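Local atomic coordinates of peptidoglycan N-acetylglucosamine deacetylase (Bacillus cereus, PDB entry 5N1P), a protein that catalyses the metal-dependent removal of acetyl groups from N-acetylglucosamine residues of bacterial peptidoglycan, releasing acetate. Residues 72-77 and 96-101; 24-29 and 179-184; 131-136 and 142-147. All blocks are in the same frame, centred on the assembly; numbering follows the deposited sequence.

All three contacts belong to the one NodB homology domain, but differ in how near they come to the catalytic centre. Interaction 1 is the closest: its 96-101 loop lines the inhibitor pocket, and the Pro99 side chain lies about 5 Å from the zinc ion. Interaction 3 follows it along the chain, with centres 26 Å apart; the Ile145 side chain is about 13 Å from the inhibitor and about 9 Å from the side chain of His163, the probable proton donor. Interaction 2 joins residues 24-29 to 179-184, nesting both others in the loop it closes. It lies away from the annotated sites, 30 Å from interaction 1 and 20 Å from interaction 3, centre to centre.

Interaction 1: residues 72-77 and 96-101; sequences GEYVNE and TRPPYG. With 8GK (~{N}-oxidanylnaphthalene-1-carboxamide), chain E.
Thr96 receives the phenol of Tyr74: Tyr74 OH donates to Thr96 OG1 over 2.8 Å. With CG anti to the backbone N (chi1 -173°), Tyr74 sends its ring out to the 96-101 loop. Thr96 OG1 sits near the plane of the ring, beyond its edge, and also bonds to Lys120 O, which gives this buried hydroxyl two partners. Next along, Arg97 points away from the helix; its guanidinium forms a salt bridge with Asp9, the probable proton acceptor, its NE bonds to Trp122 O, and its own carbonyl holds ND1 of the zinc ligand His59. Pro98 lies against the tyrosine, its CA in the ring plane at the edge, 3.8 Å from Tyr74 CE2, and its CG 3.5 Å from Tyr74 OH. Pro99 is looser, its CD 4.4 Å from Tyr74 CE2. A type II turn from Pro98 to Gly101 presents Tyr100 N to the inhibitor, where it donates to 8GK O12 over 3.0 Å and nearly straight (N-H...O angle 168°). The Tyr100 ring passes the naphthalene, CE1 to C10 of 8GK at 3.3 Å. Tyr74, at the start of helix 74-89, also packs against Val114 of helix 108-116 and Val121 of strand 120-121, while Pro98 and Pro99 rest on helix 65-70.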
loop_
_atom_site.group_PDB
_atom_site.type_symbol
_atom_site.label_atom_id
_atom_site.label_comp_id
_atom_site.label_asym_id
_atom_site.label_seq_id
_atom_site.Cartn_x
_atom_site.Cartn_y
_atom_site.Cartn_z
ATOM N N GLY A 72 -19.077 -10.412 -3.763
ATOM C CA GLY A 72 -17.993 -11.223 -4.298
ATOM C C GLY A 72 -17.256 -10.694 -5.516
ATOM O O GLY A 72 -16.721 -11.470 -6.305
ATOM N N GLU A 73 -17.204 -9.377 -5.667
ATOM C CA GLU A 73 -16.559 -8.789 -6.848
ATOM C C GLU A 73 -15.064 -8.526 -6.703
ATOM O O GLU A 73 -14.459 -7.965 -7.618
ATOM C CB GLU A 73 -17.248 -7.473 -7.230
ATOM C CG GLU A 73 -18.692 -7.640 -7.692
ATOM C CD GLU A 73 -18.802 -8.431 -8.980
ATOM O OE1 GLU A 73 -17.865 -8.360 -9.805
ATOM O OE2 GLU A 73 -19.825 -9.123 -9.169
ATOM N N TYR A 74 -14.470 -8.929 -5.574
ATOM C CA TYR A 74 -13.068 -8.614 -5.280
ATOM C C TYR A 74 -12.128 -8.925 -6.440
ATOM O O TYR A 74 -11.369 -8.059 -6.892
ATOM C CB TYR A 74 -12.597 -9.386 -4.044
ATOM C CG TYR A 74 -11.205 -8.993 -3.575
ATOM C CD1 TYR A 74 -10.068 -9.662 -4.031
ATOM C CD2 TYR A 74 -11.039 -7.946 -2.682
ATOM C CE1 TYR A 74 -8.786 -9.286 -3.591
ATOM C CE2 TYR A 74 -9.785 -7.571 -2.237
ATOM C CZ TYR A 74 -8.664 -8.246 -2.688
ATOM O OH TYR A 74 -7.419 -7.860 -2.238
ATOM N N VAL A 75 -12.164 -10.163 -6.922
ATOM C CA VAL A 75 -11.189 -10.536 -7.942
ATOM C C VAL A 75 -11.491 -9.821 -9.263
ATOM O O VAL A 75 -10.566 -9.357 -9.936
ATOM C CB VAL A 75 -11.127 -12.057 -8.146
ATOM C CG1 VAL A 75 -10.128 -12.395 -9.244
ATOM C CG2 VAL A 75 -10.713 -12.734 -6.843
ATOM N N ASN A 76 -12.768 -9.686 -9.611
ATOM C CA ASN A 76 -13.122 -8.949 -10.826
ATOM C C ASN A 76 -12.588 -7.510 -10.785
ATOM O O ASN A 76 -12.021 -7.024 -11.769
ATOM C CB ASN A 76 -14.638 -8.947 -11.042
ATOM C CG ASN A 76 -15.180 -10.320 -11.359
ATOM O OD1 ASN A 76 -14.466 -11.163 -11.899
ATOM N ND2 ASN A 76 -16.451 -10.555 -11.035
ATOM N N GLU A 77 -12.761 -6.831 -9.654
ATOM C CA GLU A 77 -12.284 -5.457 -9.541
ATOM C C GLU A 77 -10.775 -5.381 -9.600
ATOM O O GLU A 77 -10.217 -4.465 -10.200
ATOM C CB GLU A 77 -12.758 -4.811 -8.244
ATOM C CG GLU A 77 -14.248 -4.500 -8.253
ATOM C CD GLU A 77 -14.614 -3.394 -7.276
ATOM O OE1 GLU A 77 -13.724 -2.604 -6.896
ATOM O OE2 GLU A 77 -15.804 -3.299 -6.902
ATOM N N THR A 96 -2.385 -7.423 -4.471
ATOM C CA THR A 96 -3.543 -6.623 -4.133
ATOM C C THR A 96 -3.529 -6.312 -2.634
ATOM O O THR A 96 -2.982 -7.067 -1.836
ATOM C CB THR A 96 -4.865 -7.344 -4.479
ATOM O OG1 THR A 96 -5.064 -8.447 -3.572
ATOM C CG2 THR A 96 -4.815 -7.875 -5.896
ATOM N N ARG A 97 -4.114 -5.177 -2.292
ATOM C CA ARG A 97 -4.333 -4.771 -0.896
ATOM C C ARG A 97 -5.840 -4.614 -0.721
ATOM O O ARG A 97 -6.467 -3.801 -1.396
ATOM C CB ARG A 97 -3.563 -3.475 -0.614
ATOM C CG ARG A 97 -4.059 -2.558 0.497
ATOM C CD ARG A 97 -3.711 -3.035 1.903
ATOM N NE ARG A 97 -2.329 -3.411 2.191
ATOM C CZ ARG A 97 -1.342 -2.569 2.507
ATOM N NH1 ARG A 97 -1.532 -1.254 2.464
ATOM N NH2 ARG A 97 -0.135 -3.044 2.816
ATOM N N PRO A 98 -6.449 -5.427 0.156
ATOM C CA PRO A 98 -7.913 -5.347 0.272
ATOM C C PRO A 98 -8.377 -4.063 0.938
ATOM O O PRO A 98 -7.897 -3.718 2.015
ATOM C CB PRO A 98 -8.287 -6.546 1.167
ATOM C CG PRO A 98 -7.071 -7.413 1.211
ATOM C CD PRO A 98 -5.875 -6.518 0.967
ATOM N N PRO A 99 -9.325 -3.362 0.308
ATOM C CA PRO A 99 -9.973 -2.296 1.063
ATOM C C PRO A 99 -10.556 -2.846 2.374
ATOM O O PRO A 99 -11.185 -3.901 2.370
ATOM C CB PRO A 99 -11.068 -1.825 0.114
ATOM C CG PRO A 99 -10.499 -2.077 -1.253
ATOM C CD PRO A 99 -9.724 -3.366 -1.110
ATOM N N TYR A 100 -10.319 -2.135 3.472
ATOM C CA TYR A 100 -10.776 -2.513 4.817
ATOM C C TYR A 100 -10.062 -3.753 5.359
ATOM O O TYR A 100 -10.430 -4.276 6.420
ATOM C CB TYR A 100 -12.305 -2.710 4.851
ATOM C CG TYR A 100 -13.012 -1.539 4.217
ATOM C CD1 TYR A 100 -13.083 -0.303 4.867
ATOM C CD2 TYR A 100 -13.558 -1.644 2.953
ATOM C CE1 TYR A 100 -13.706 0.783 4.265
ATOM C CE2 TYR A 100 -14.173 -0.567 2.348
ATOM C CZ TYR A 100 -14.240 0.642 3.006
ATOM O OH TYR A 100 -14.845 1.712 2.379
ATOM N N GLY A 101 -9.018 -4.197 4.665
ATOM C CA GLY A 101 -8.278 -5.379 5.096
ATOM C C GLY A 101 -9.000 -6.668 4.722
ATOM O O GLY A 101 -10.180 -6.645 4.400
HETATM C C1 8GK E . -8.002 0.581 3.729
HETATM C C2 8GK E . -8.573 0.331 5.085
HETATM C C3 8GK E . -9.656 1.095 5.494
HETATM C C4 8GK E . -10.223 0.873 6.744
HETATM C C5 8GK E . -9.715 -0.121 7.581
HETATM C C6 8GK E . -8.632 -0.888 7.167
HETATM C C7 8GK E . -8.065 -0.663 5.914
HETATM C C8 8GK E . -11.301 1.651 7.143
HETATM C C9 8GK E . -11.811 2.645 6.312
HETATM C C10 8GK E . -11.240 2.867 5.064
HETATM C C11 8GK E . -10.164 2.087 4.660
HETATM O O12 8GK E . -8.703 0.291 2.780
HETATM N N13 8GK E . -6.800 1.130 3.561
HETATM O O14 8GK E . -6.629 1.952 2.449
#

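Interaction 2: residues 24-29 and 179-184; sequences KQHDAK and GLKEKG
Lys181 reaches across from helix 167-182 to the backbone of His26, where its NZ donates to the His26 carbonyl O over 3.0 Å. The ammonium lies in the carbonyl plane, on a lone pair, with a C=O to donor angle of 129°. It also comes within 3.6 Å of His26 CB and stands near the plane of the imidazole, at its edge. The extended lysine chain, chi2 to chi4 all close to 180°, carries NZ to the carbonyl, bridging most of the gap between backbones whose Lys181 and His26 CA atoms are 10.2 Å apart. Behind the acceptor, helix 16-25 ends in a Schellman motif with Asp27 as its positive-phi residue: Asp27 N bonds to Lys24 O and Ala28 N to Leu23 O. The imidazole is held back on its own helix, ND1 bonding to Thr22 O, and the His26 side chain rests on Leu177. A second Schellman motif, at Gly184, ends the lysine's helix and leads into strand 185-187, whose Phe187 touches the Lys181 side chain. Because the positive group meets a backbone oxygen near a helix C-terminus, the end of that helix dipole probably favours it. Asp27 OD2, 6.5 Å from Lys181 NZ, could add only a modest long-range attraction.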
loop_
_atom_site.group_PDB
_atom_site.type_symbol
_atom_site.label_atom_id
_atom_site.label_comp_id
_atom_site.label_asym_id
_atom_site.label_seq_id
_atom_site.Cartn_x
_atom_site.Cartn_y
_atom_site.Cartn_z
ATOM N N LYS A 24 12.737 9.569 -2.820
ATOM C CA LYS A 24 13.959 9.625 -3.622
ATOM C C LYS A 24 15.103 10.305 -2.873
ATOM O O LYS A 24 16.248 9.853 -2.941
ATOM C CB LYS A 24 13.700 10.351 -4.944
ATOM C CG LYS A 24 14.910 10.375 -5.874
ATOM C CD LYS A 24 14.626 11.167 -7.136
ATOM C CE LYS A 24 13.548 10.505 -7.979
ATOM N NZ LYS A 24 13.376 11.195 -9.289
ATOM N N GLN A 25 14.789 11.380 -2.156
ATOM C CA GLN A 25 15.786 12.129 -1.385
ATOM C C GLN A 25 16.383 11.310 -0.238
ATOM O O GLN A 25 17.474 11.622 0.252
ATOM C CB GLN A 25 15.165 13.420 -0.848
ATOM C CG GLN A 25 14.967 14.488 -1.922
ATOM C CD GLN A 25 13.966 15.558 -1.524
ATOM O OE1 GLN A 25 13.514 15.605 -0.381
ATOM N NE2 GLN A 25 13.620 16.427 -2.468
ATOM N N HIS A 26 15.677 10.259 0.176
ATOM C CA HIS A 26 16.184 9.355 1.211
ATOM C C HIS A 26 16.519 7.974 0.646
ATOM O O HIS A 26 16.762 7.037 1.407
ATOM C CB HIS A 26 15.172 9.198 2.349
ATOM C CG HIS A 26 14.911 10.457 3.115
ATOM N ND1 HIS A 26 14.014 11.416 2.690
ATOM C CD2 HIS A 26 15.415 10.909 4.287
ATOM C CE1 HIS A 26 13.984 12.405 3.564
ATOM N NE2 HIS A 26 14.826 12.123 4.542
ATOM N N ASP A 27 16.531 7.862 -0.681
ATOM C CA ASP A 27 16.789 6.602 -1.381
ATOM C C ASP A 27 15.984 5.447 -0.795
ATOM O O ASP A 27 16.502 4.352 -0.577
ATOM C CB ASP A 27 18.284 6.274 -1.363
ATOM C CG ASP A 27 19.107 7.272 -2.158
ATOM O OD1 ASP A 27 18.844 7.424 -3.371
ATOM O OD2 ASP A 27 20.010 7.908 -1.573
ATOM N N ALA A 28 14.711 5.712 -0.528
ATOM C CA ALA A 28 13.810 4.703 -0.001
ATOM C C ALA A 28 12.884 4.229 -1.111
ATOM O O ALA A 28 12.482 5.024 -1.956
ATOM C CB ALA A 28 13.003 5.260 1.154
ATOM N N LYS A 29 12.567 2.938 -1.110
ATOM C CA LYS A 29 11.629 2.368 -2.074
ATOM C C LYS A 29 10.390 1.935 -1.305
ATOM O O LYS A 29 10.485 1.488 -0.164
ATOM C CB LYS A 29 12.249 1.188 -2.826
ATOM C CG LYS A 29 13.511 1.525 -3.627
ATOM C CD LYS A 29 13.260 2.626 -4.641
ATOM C CE LYS A 29 14.376 2.677 -5.692
ATOM N NZ LYS A 29 15.672 3.115 -5.109
ATOM N N GLY A 179 13.488 7.580 11.847
ATOM C CA GLY A 179 13.273 6.742 13.011
ATOM C C GLY A 179 13.527 5.267 12.767
ATOM O O GLY A 179 14.018 4.567 13.648
ATOM N N LEU A 180 13.192 4.777 11.577
ATOM C CA LEU A 180 13.398 3.361 11.298
ATOM C C LEU A 180 14.821 3.038 10.846
ATOM O O LEU A 180 15.321 1.948 11.126
ATOM C CB LEU A 180 12.393 2.876 10.248
ATOM C CG LEU A 180 10.935 2.968 10.698
ATOM C CD1 LEU A 180 9.996 2.487 9.603
ATOM C CD2 LEU A 180 10.719 2.177 11.975
ATOM N N LYS A 181 15.466 3.968 10.144
ATOM C CA LYS A 181 16.859 3.778 9.725
ATOM C C LYS A 181 17.760 3.641 10.939
ATOM O O LYS A 181 18.703 2.847 10.945
ATOM C CB LYS A 181 17.344 4.940 8.852
ATOM C CG LYS A 181 16.790 4.933 7.433
ATOM C CD LYS A 181 17.405 6.034 6.578
ATOM C CE LYS A 181 16.794 6.052 5.181
ATOM N NZ LYS A 181 17.403 7.099 4.314
ATOM N N GLU A 182 17.447 4.423 11.966
ATOM C CA GLU A 182 18.196 4.404 13.213
ATOM C C GLU A 182 18.080 3.043 13.882
ATOM O O GLU A 182 18.995 2.605 14.579
ATOM C CB GLU A 182 17.704 5.511 14.146
ATOM C CG GLU A 182 18.366 6.858 13.900
ATOM C CD GLU A 182 17.563 8.022 14.455
ATOM O OE1 GLU A 182 16.569 7.773 15.168
ATOM O OE2 GLU A 182 17.937 9.185 14.189
ATOM N N LYS A 183 16.959 2.366 13.650
ATOM C CA LYS A 183 16.731 1.059 14.254
ATOM C C LYS A 183 17.121 -0.079 13.331
ATOM O O LYS A 183 16.769 -1.232 13.572
ATOM C CB LYS A 183 15.281 0.918 14.673
ATOM C CG LYS A 183 14.803 2.091 15.480
ATOM C CD LYS A 183 13.298 2.105 15.562
ATOM C CE LYS A 183 12.772 0.890 16.290
ATOM N NZ LYS A 183 11.413 1.161 16.821
ATOM N N GLY A 184 17.862 0.259 12.282
ATOM C CA GLY A 184 18.473 -0.736 11.425
ATOM C C GLY A 184 17.562 -1.307 10.359
ATOM O O GLY A 184 17.867 -2.356 9.797
#

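Interaction 3: residues 131-136 and 142-147; sequences WRYNKM and AAQIAQ
With chi1 at -40°, Tyr133 carries its ring toward helix 138-152, CG opposite the carbonyl carbon and beside the backbone N. Gln144 meets it from the helix with CG anti to the backbone N (chi1 178°), which brings that carbon to the phenol end of the tyrosine; the bend at chi2 (71°) turns the rest of the chain off from there. The two side chains cross at about a right angle. Gln144 CG is the atom that does the touching, 3.2 Å from Tyr133 OH and 3.3 Å from Tyr133 CZ, while Gln144 CB stands over one face, shifted toward the rim. On the opposite face lies Arg132 CB, 3.7 Å above the ring centre, so the aromatic plane is sandwiched between aliphatic carbons of its sequence neighbour and of the helix. Lower down the ring, nearer the backbone, Ile145 runs alongside, antiparallel to the tyrosine side chain, its CG1 3.6 Å from Tyr133 CD1 and its CD1 4.0 Å from the same carbon. That contact is purely apolar. The phenol's polar partner lies one turn further along the helix, where Tyr133 OH is hydrogen-bonded to ND2 of Asn148; together with the carbons around the ring, this bond should limit the swing of the tyrosine. The loop itself is shaped by a type II turn from Tyr133 to Met136, closed by Met136 N to Tyr133 O at 3.1 Å, and Asn134 OD1 ties it to Gln168 NE2. Ile145 also packs on Gln168 and Ala172 of helix 167-182, as well as on Ser128 and Asp130. The loop after strand 126-127 thus lays Tyr133 on the helix it leads into, at the periphery of the parallel-stranded NodB fold of CE4 deacetylases.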
loop_
_atom_site.group_PDB
_atom_site.type_symbol
_atom_site.label_atom_id
_atom_site.label_comp_id
_atom_site.label_asym_id
_atom_site.label_seq_id
_atom_site.Cartn_x
_atom_site.Cartn_y
_atom_site.Cartn_z
ATOM N N TRP A 131 -5.556 8.231 9.582
ATOM C CA TRP A 131 -6.917 8.750 9.452
ATOM C C TRP A 131 -7.434 9.428 10.722
ATOM O O TRP A 131 -8.357 10.243 10.665
ATOM C CB TRP A 131 -7.885 7.626 9.066
ATOM C CG TRP A 131 -8.027 6.561 10.118
ATOM C CD1 TRP A 131 -7.270 5.427 10.234
ATOM C CD2 TRP A 131 -9.000 6.502 11.177
ATOM N NE1 TRP A 131 -7.690 4.691 11.309
ATOM C CE2 TRP A 131 -8.753 5.320 11.899
ATOM C CE3 TRP A 131 -10.035 7.345 11.596
ATOM C CZ2 TRP A 131 -9.515 4.949 13.010
ATOM C CZ3 TRP A 131 -10.804 6.971 12.695
ATOM C CH2 TRP A 131 -10.536 5.781 13.391
ATOM N N ARG A 132 -6.864 9.083 11.874
ATOM C CA ARG A 132 -7.301 9.672 13.143
ATOM C C ARG A 132 -7.069 11.177 13.181
ATOM O O ARG A 132 -7.743 11.908 13.901
ATOM C CB ARG A 132 -6.574 9.036 14.326
ATOM C CG ARG A 132 -7.099 7.681 14.743
ATOM C CD ARG A 132 -6.672 7.404 16.160
ATOM N NE ARG A 132 -6.991 6.048 16.593
ATOM C CZ ARG A 132 -6.584 5.528 17.745
ATOM N NH1 ARG A 132 -5.848 6.255 18.575
ATOM N NH2 ARG A 132 -6.913 4.284 18.065
ATOM N N TYR A 133 -6.100 11.641 12.404
ATOM C CA TYR A 133 -5.707 13.029 12.482
ATOM C C TYR A 133 -6.100 13.779 11.215
ATOM O O TYR A 133 -5.559 14.835 10.928
ATOM C CB TYR A 133 -4.204 13.115 12.768
ATOM C CG TYR A 133 -3.781 12.056 13.773
ATOM C CD1 TYR A 133 -3.167 10.887 13.356
ATOM C CD2 TYR A 133 -4.049 12.211 15.130
ATOM C CE1 TYR A 133 -2.804 9.905 14.257
ATOM C CE2 TYR A 133 -3.693 11.231 16.045
ATOM C CZ TYR A 133 -3.073 10.080 15.594
ATOM O OH TYR A 133 -2.704 9.096 16.481
ATOM N N ASN A 134 -7.070 13.237 10.478
ATOM C CA ASN A 134 -7.611 13.946 9.315
ATOM C C ASN A 134 -8.120 15.336 9.690
ATOM O O ASN A 134 -8.822 15.501 10.694
ATOM C CB ASN A 134 -8.743 13.146 8.661
ATOM C CG ASN A 134 -8.235 11.975 7.837
ATOM O OD1 ASN A 134 -7.074 11.942 7.427
ATOM N ND2 ASN A 134 -9.114 11.008 7.582
ATOM N N LYS A 135 -7.738 16.324 8.881
ATOM C CA LYS A 135 -8.156 17.721 9.036
ATOM C C LYS A 135 -7.557 18.416 10.261
ATOM O O LYS A 135 -7.982 19.510 10.617
ATOM C CB LYS A 135 -9.686 17.834 9.089
ATOM C CG LYS A 135 -10.408 17.114 7.965
ATOM C CD LYS A 135 -11.264 18.070 7.158
ATOM C CE LYS A 135 -12.280 17.312 6.317
ATOM N NZ LYS A 135 -13.419 18.176 5.894
ATOM N N MET A 136 -6.572 17.788 10.895
ATOM C CA MET A 136 -5.841 18.422 11.991
ATOM C C MET A 136 -4.581 19.091 11.430
ATOM O O MET A 136 -4.171 18.768 10.317
ATOM C CB MET A 136 -5.495 17.391 13.068
ATOM C CG MET A 136 -6.716 16.844 13.786
ATOM S SD MET A 136 -6.300 15.630 15.051
ATOM C CE MET A 136 -4.863 16.402 15.801
ATOM N N ALA A 142 1.558 14.816 11.735
ATOM C CA ALA A 142 2.652 14.026 11.182
ATOM C C ALA A 142 3.547 13.448 12.270
ATOM O O ALA A 142 3.944 12.280 12.200
ATOM C CB ALA A 142 3.485 14.873 10.212
ATOM N N ALA A 143 3.873 14.267 13.265
ATOM C CA ALA A 143 4.715 13.819 14.367
ATOM C C ALA A 143 4.043 12.670 15.123
ATOM O O ALA A 143 4.702 11.707 15.520
ATOM C CB ALA A 143 5.023 14.979 15.312
ATOM N N GLN A 144 2.730 12.778 15.311
ATOM C CA GLN A 144 1.964 11.752 16.021
ATOM C C GLN A 144 1.887 10.464 15.201
ATOM O O GLN A 144 1.996 9.364 15.729
ATOM C CB GLN A 144 0.556 12.258 16.341
ATOM C CG GLN A 144 -0.339 11.236 17.034
ATOM C CD GLN A 144 0.058 10.951 18.466
ATOM O OE1 GLN A 144 0.184 9.791 18.868
ATOM N NE2 GLN A 144 0.231 12.007 19.256
ATOM N N ILE A 145 1.695 10.609 13.901
ATOM C CA ILE A 145 1.694 9.454 13.010
ATOM C C ILE A 145 3.052 8.757 13.026
ATOM O O ILE A 145 3.136 7.525 13.089
ATOM C CB ILE A 145 1.325 9.881 11.588
ATOM C CG1 ILE A 145 -0.133 10.318 11.563
ATOM C CG2 ILE A 145 1.557 8.741 10.595
ATOM C CD1 ILE A 145 -0.513 11.083 10.307
ATOM N N ALA A 146 4.120 9.548 13.001
ATOM C CA ALA A 146 5.453 8.983 13.032
ATOM C C ALA A 146 5.660 8.179 14.320
ATOM O O ALA A 146 6.185 7.067 14.277
ATOM C CB ALA A 146 6.502 10.075 12.891
ATOM N N GLN A 147 5.218 8.703 15.462
ATOM C CA GLN A 147 5.407 7.944 16.696
ATOM C C GLN A 147 4.505 6.705 16.728
ATOM O O GLN A 147 4.868 5.702 17.335
ATOM C CB GLN A 147 5.175 8.807 17.945
ATOM C CG GLN A 147 3.782 9.370 18.114
ATOM C CD GLN A 147 3.456 9.665 19.567
ATOM O OE1 GLN A 147 3.931 8.977 20.469
ATOM N NE2 GLN A 147 2.679 10.714 19.804
#